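Local coordinates for protein probable mannosyltransferase KTR4 (Saccharomyces cerevisiae, PDB 5A07) that is a probable mannosyltransferase of the glycolipid 2-alpha-mannosyltransferase family, with a GT-A type fold that binds guanosine-5'-diphosphate and a manganese ion, at residues A366-G378 with W421-Y434. Residues are numbered along the deposited sequence; the frame is centred on the assembly and turned at random.
Sequences ADKSSIHWFRDIG and WIRHSMSEEELEMY
Tyr434, the last residue of the chain, pushes its ring into a hollow walled by His372, Trp373 O, Arg375 and Asp376. CB of Arg375 lies over one face of the phenol, 4.2 Å from its centroid, the two side chains running antiparallel. At the bottom of the hollow, Tyr434 OH is hydrogen-bonded to NE2 of His372 (2.9 Å) in the imidazole plane; CG of His372 lies opposite its backbone N (chi1 -179°), carrying the ring round to the tyrosine although CB points away. A weak bond of 2.7 Å runs from Tyr434 OH to Asp376 OD1, while OD2 is held by Tyr243. Beside this, CG of Met433 abuts CE1 of His372 at the ring edge. Strand 371-373 runs parallel to strand 256-262 in the large mixed sheet of the GT-A fold, and helices 418-425 and 428-431 lie against it and its flanking turns. Ile422 CD1 presses on CZ3 of Trp373 (3.9 Å), Met426 SD makes an oblique Met-aromatic contact with that indole, and Ile371 CG2 fits against CZ2 of Trp421. Lys368 CE nestles 3.4 Å from Ser425 O, and Ser369 CB sits 3.4 Å from Glu430 OE2. One water joins Arg375 NH1, Leu431 O and Tyr434 OXT; NH2 of Arg375 bonds Gln82 and Phe79 O.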
loop_
_atom_site.group_PDB
_atom_site.type_symbol
_atom_site.label_atom_id
_atom_site.label_comp_id
_atom_site.label_asym_id
_atom_site.label_seq_id
_atom_site.Cartn_x
_atom_site.Cartn_y
_atom_site.Cartn_z
ATOM N N ALA B 366 12.167 8.198 -1.328
ATOM C CA ALA B 366 11.276 9.354 -1.373
ATOM C C ALA B 366 11.242 10.015 -0.017
ATOM O O ALA B 366 11.514 9.388 1.004
ATOM C CB ALA B 366 9.860 8.966 -1.754
ATOM N N ASP B 367 10.877 11.277 -0.045
ATOM C CA ASP B 367 10.711 12.075 1.127
ATOM C C ASP B 367 9.431 11.642 1.839
ATOM O O ASP B 367 8.353 11.703 1.270
ATOM C CB ASP B 367 10.516 13.555 0.711
ATOM C CG ASP B 367 10.458 14.491 1.901
ATOM O OD1 ASP B 367 9.898 14.183 2.993
ATOM O OD2 ASP B 367 10.981 15.614 1.784
ATOM N N LYS B 368 9.535 11.276 3.104
ATOM C CA LYS B 368 8.405 10.728 3.806
ATOM C C LYS B 368 7.193 11.694 3.959
ATOM O O LYS B 368 6.046 11.216 4.186
ATOM C CB LYS B 368 8.822 10.178 5.142
ATOM C CG LYS B 368 9.197 11.253 6.152
ATOM C CD LYS B 368 10.017 10.573 7.230
ATOM C CE LYS B 368 10.007 11.345 8.525
ATOM N NZ LYS B 368 10.942 12.390 8.435
ATOM N N SER B 369 7.413 13.003 3.840
ATOM C CA SER B 369 6.335 13.994 3.933
ATOM C C SER B 369 5.497 14.057 2.626
ATOM O O SER B 369 4.459 14.704 2.609
ATOM C CB SER B 369 6.903 15.375 4.276
ATOM O OG SER B 369 7.730 15.841 3.210
ATOM N N SER B 370 5.925 13.339 1.591
ATOM C CA SER B 370 5.169 13.171 0.377
ATOM C C SER B 370 4.207 11.953 0.386
ATOM O O SER B 370 3.563 11.703 -0.632
ATOM C CB SER B 370 6.083 13.102 -0.896
ATOM O OG SER B 370 6.829 11.888 -0.965
ATOM N N ILE B 371 4.181 11.198 1.487
ATOM C CA ILE B 371 3.392 9.965 1.639
ATOM C C ILE B 371 2.262 10.312 2.638
ATOM O O ILE B 371 2.538 10.752 3.796
ATOM C CB ILE B 371 4.254 8.807 2.136
ATOM C CG1 ILE B 371 5.386 8.505 1.123
ATOM C CG2 ILE B 371 3.375 7.619 2.416
ATOM C CD1 ILE B 371 6.357 7.510 1.628
ATOM N N HIS B 372 1.029 10.288 2.165
ATOM C CA HIS B 372 -0.116 10.829 2.866
ATOM C C HIS B 372 -0.911 9.685 3.500
ATOM O O HIS B 372 -1.371 8.778 2.762
ATOM C CB HIS B 372 -1.001 11.613 1.931
ATOM C CG HIS B 372 -2.200 12.221 2.566
ATOM N ND1 HIS B 372 -2.128 13.341 3.369
ATOM C CD2 HIS B 372 -3.504 11.868 2.539
ATOM C CE1 HIS B 372 -3.330 13.640 3.829
ATOM N NE2 HIS B 372 -4.194 12.774 3.324
ATOM N N TRP B 373 -1.262 9.845 4.776
ATOM C CA TRP B 373 -2.200 8.956 5.467
ATOM C C TRP B 373 -3.630 9.507 5.369
ATOM O O TRP B 373 -3.963 10.546 5.967
ATOM C CB TRP B 373 -1.807 8.776 6.942
ATOM C CG TRP B 373 -2.705 7.887 7.726
ATOM C CD1 TRP B 373 -3.371 6.825 7.262
ATOM C CD2 TRP B 373 -2.936 7.918 9.109
ATOM N NE1 TRP B 373 -4.093 6.222 8.247
ATOM C CE2 TRP B 373 -3.854 6.894 9.403
ATOM C CE3 TRP B 373 -2.487 8.740 10.153
ATOM C CZ2 TRP B 373 -4.290 6.633 10.683
ATOM C CZ3 TRP B 373 -2.928 8.499 11.403
ATOM C CH2 TRP B 373 -3.815 7.442 11.673
ATOM N N PHE B 374 -4.479 8.801 4.602
ATOM C CA PHE B 374 -5.838 9.243 4.329
ATOM C C PHE B 374 -6.720 8.856 5.504
ATOM O O PHE B 374 -7.532 7.906 5.439
ATOM C CB PHE B 374 -6.379 8.623 3.019
ATOM C CG PHE B 374 -6.066 9.440 1.811
ATOM C CD1 PHE B 374 -6.692 10.648 1.609
ATOM C CD2 PHE B 374 -5.100 9.002 0.878
ATOM C CE1 PHE B 374 -6.364 11.433 0.490
ATOM C CE2 PHE B 374 -4.805 9.780 -0.213
ATOM C CZ PHE B 374 -5.424 11.003 -0.416
ATOM N N ARG B 375 -6.581 9.604 6.592
ATOM C CA ARG B 375 -7.310 9.308 7.821
ATOM C C ARG B 375 -8.817 9.292 7.573
ATOM O O ARG B 375 -9.552 8.525 8.225
ATOM C CB ARG B 375 -6.952 10.327 8.930
ATOM C CG ARG B 375 -5.519 10.161 9.441
ATOM C CD ARG B 375 -5.146 11.327 10.341
ATOM N NE ARG B 375 -5.854 11.284 11.644
ATOM C CZ ARG B 375 -5.759 12.231 12.573
ATOM N NH1 ARG B 375 -4.943 13.300 12.389
ATOM N NH2 ARG B 375 -6.459 12.132 13.683
ATOM N N ASP B 376 -9.269 10.133 6.670
ATOM C CA ASP B 376 -10.679 10.334 6.434
ATOM C C ASP B 376 -11.320 9.223 5.606
ATOM O O ASP B 376 -12.579 9.195 5.529
ATOM C CB ASP B 376 -10.985 11.724 5.777
ATOM C CG ASP B 376 -10.148 11.999 4.489
ATOM O OD1 ASP B 376 -9.012 11.412 4.276
ATOM O OD2 ASP B 376 -10.572 12.853 3.668
ATOM N N ILE B 377 -10.507 8.379 4.954
ATOM C CA ILE B 377 -11.055 7.316 4.089
ATOM C C ILE B 377 -11.330 6.109 4.974
ATOM O O ILE B 377 -10.455 5.295 5.261
ATOM C CB ILE B 377 -10.205 7.013 2.848
ATOM C CG1 ILE B 377 -10.091 8.275 2.021
ATOM C CG2 ILE B 377 -10.898 5.857 2.113
ATOM C CD1 ILE B 377 -9.300 8.093 0.745
ATOM N N GLY B 378 -12.569 6.028 5.468
ATOM C CA GLY B 378 -12.994 4.905 6.252
ATOM C C GLY B 378 -13.000 3.642 5.326
ATOM O O GLY B 378 -13.585 3.686 4.234
ATOM N N TRP B 421 4.555 4.945 12.397
ATOM C CA TRP B 421 4.456 5.949 11.363
ATOM C C TRP B 421 4.063 7.342 11.982
ATOM O O TRP B 421 4.668 8.376 11.631
ATOM C CB TRP B 421 3.360 5.520 10.304
ATOM C CG TRP B 421 3.313 6.459 9.164
ATOM C CD1 TRP B 421 2.494 7.552 9.011
ATOM C CD2 TRP B 421 4.201 6.467 8.055
ATOM N NE1 TRP B 421 2.825 8.218 7.896
ATOM C CE2 TRP B 421 3.883 7.571 7.290
ATOM C CE3 TRP B 421 5.295 5.648 7.678
ATOM C CZ2 TRP B 421 4.555 7.888 6.133
ATOM C CZ3 TRP B 421 5.991 5.953 6.488
ATOM C CH2 TRP B 421 5.632 7.081 5.751
ATOM N N ILE B 422 3.107 7.339 12.871
ATOM C CA ILE B 422 2.700 8.599 13.557
ATOM C C ILE B 422 3.880 9.175 14.335
ATOM O O ILE B 422 4.188 10.374 14.219
ATOM C CB ILE B 422 1.523 8.401 14.520
ATOM C CG1 ILE B 422 0.258 8.074 13.722
ATOM C CG2 ILE B 422 1.264 9.677 15.378
ATOM C CD1 ILE B 422 -0.870 7.557 14.548
ATOM N N ARG B 423 4.524 8.333 15.091
ATOM C CA ARG B 423 5.624 8.790 15.977
ATOM C C ARG B 423 6.829 9.322 15.211
ATOM O O ARG B 423 7.420 10.338 15.608
ATOM C CB ARG B 423 6.029 7.652 16.878
ATOM C CG ARG B 423 7.223 7.943 17.826
ATOM C CD ARG B 423 7.537 6.734 18.684
ATOM N NE ARG B 423 6.386 6.479 19.491
ATOM C CZ ARG B 423 5.675 5.334 19.592
ATOM N NH1 ARG B 423 6.055 4.240 18.971
ATOM N NH2 ARG B 423 4.584 5.334 20.362
ATOM N N HIS B 424 7.208 8.657 14.132
ATOM C CA HIS B 424 8.500 8.895 13.469
ATOM C C HIS B 424 8.435 9.473 12.071
ATOM O O HIS B 424 9.438 10.023 11.567
ATOM C CB HIS B 424 9.303 7.606 13.362
ATOM C CG HIS B 424 9.700 7.065 14.684
ATOM N ND1 HIS B 424 10.686 7.649 15.454
ATOM C CD2 HIS B 424 9.260 5.999 15.368
ATOM C CE1 HIS B 424 10.813 6.968 16.570
ATOM N NE2 HIS B 424 9.953 5.964 16.550
ATOM N N SER B 425 7.310 9.341 11.390
ATOM C CA SER B 425 7.287 9.717 10.014
ATOM C C SER B 425 6.478 10.931 9.766
ATOM O O SER B 425 6.593 11.499 8.702
ATOM C CB SER B 425 6.746 8.635 9.094
ATOM O OG SER B 425 7.510 7.483 9.182
ATOM N N MET B 426 5.651 11.349 10.694
ATOM C CA MET B 426 4.817 12.508 10.441
ATOM C C MET B 426 5.389 13.770 11.104
ATOM O O MET B 426 5.528 13.808 12.312
ATOM C CB MET B 426 3.397 12.240 10.918
ATOM C CG MET B 426 2.676 11.104 10.102
ATOM S SD MET B 426 1.061 10.662 10.765
ATOM C CE MET B 426 0.045 12.015 10.269
ATOM N N SER B 427 5.657 14.796 10.316
ATOM C CA SER B 427 6.022 16.085 10.923
ATOM C C SER B 427 4.788 16.903 11.195
ATOM O O SER B 427 3.650 16.472 10.904
ATOM C CB SER B 427 6.950 16.837 10.005
ATOM O OG SER B 427 6.246 17.248 8.835
ATOM N N GLU B 428 5.002 18.126 11.702
ATOM C CA GLU B 428 3.888 19.042 12.095
ATOM C C GLU B 428 2.865 19.208 10.942
ATOM O O GLU B 428 1.680 19.156 11.178
ATOM C CB GLU B 428 4.405 20.458 12.594
ATOM C CG GLU B 428 5.241 21.191 11.571
ATOM C CD GLU B 428 6.367 22.180 12.068
ATOM O OE1 GLU B 428 7.381 21.707 12.632
ATOM O OE2 GLU B 428 6.247 23.421 11.777
ATOM N N GLU B 429 3.334 19.319 9.714
ATOM C CA GLU B 429 2.449 19.619 8.595
ATOM C C GLU B 429 1.549 18.362 8.337
ATOM O O GLU B 429 0.391 18.458 7.974
ATOM C CB GLU B 429 3.253 19.997 7.367
ATOM C CG GLU B 429 4.209 21.200 7.568
ATOM C CD GLU B 429 5.713 20.867 8.033
ATOM O OE1 GLU B 429 6.037 19.819 8.710
ATOM O OE2 GLU B 429 6.627 21.704 7.728
ATOM N N GLU B 430 2.071 17.178 8.582
ATOM C CA GLU B 430 1.221 15.940 8.433
ATOM C C GLU B 430 0.323 15.782 9.650
ATOM O O GLU B 430 -0.854 15.499 9.538
ATOM C CB GLU B 430 2.083 14.712 8.244
ATOM C CG GLU B 430 2.853 14.642 6.957
ATOM C CD GLU B 430 4.078 15.616 6.937
ATOM O OE1 GLU B 430 4.906 15.456 7.845
ATOM O OE2 GLU B 430 4.183 16.466 5.995
ATOM N N LEU B 431 0.900 15.967 10.821
ATOM C CA LEU B 431 0.151 15.767 12.038
ATOM C C LEU B 431 -1.025 16.696 12.076
ATOM O O LEU B 431 -2.037 16.293 12.688
ATOM C CB LEU B 431 0.988 15.997 13.327
ATOM C CG LEU B 431 2.134 15.059 13.543
ATOM C CD1 LEU B 431 3.034 15.580 14.680
ATOM C CD2 LEU B 431 1.626 13.664 13.927
ATOM N N GLU B 432 -0.928 17.886 11.491
ATOM C CA GLU B 432 -2.007 18.886 11.534
ATOM C C GLU B 432 -2.884 18.975 10.300
ATOM O O GLU B 432 -3.730 19.849 10.134
ATOM C CB GLU B 432 -1.406 20.241 11.949
ATOM C CG GLU B 432 -0.748 20.082 13.379
ATOM C CD GLU B 432 -0.043 21.367 13.934
ATOM O OE1 GLU B 432 -0.315 22.482 13.409
ATOM O OE2 GLU B 432 0.751 21.272 14.907
ATOM N N MET B 433 -2.762 17.954 9.454
ATOM C CA MET B 433 -3.426 17.937 8.155
ATOM C C MET B 433 -4.925 17.599 8.337
ATOM O O MET B 433 -5.731 17.934 7.496
ATOM C CB MET B 433 -2.716 16.912 7.307
ATOM C CG MET B 433 -3.301 16.601 6.020
ATOM S SD MET B 433 -3.346 17.965 4.919
ATOM C CE MET B 433 -1.723 17.744 4.196
ATOM N N TYR B 434 -5.291 16.955 9.430
ATOM C CA TYR B 434 -6.704 16.701 9.759
ATOM C C TYR B 434 -7.060 17.184 11.129
ATOM O O TYR B 434 -8.258 17.282 11.365
ATOM C CB TYR B 434 -7.038 15.209 9.718
ATOM C CG TYR B 434 -6.982 14.618 8.339
ATOM C CD1 TYR B 434 -8.118 14.569 7.518
ATOM C CD2 TYR B 434 -5.786 14.011 7.860
ATOM C CE1 TYR B 434 -8.057 14.050 6.203
ATOM C CE2 TYR B 434 -5.736 13.462 6.560
ATOM C CZ TYR B 434 -6.876 13.479 5.739
ATOM O OH TYR B 434 -6.792 12.875 4.493
ATOM O OXT TYR B 434 -6.120 17.357 11.981
HETATM O O HOH W 1 4.661 11.734 6.453
HETATM O O HOH W 2 2.124 10.758 6.494
HETATM O O HOH W 3 -3.049 13.761 10.171
HETATM O O HOH W 4 -4.470 15.824 13.598
#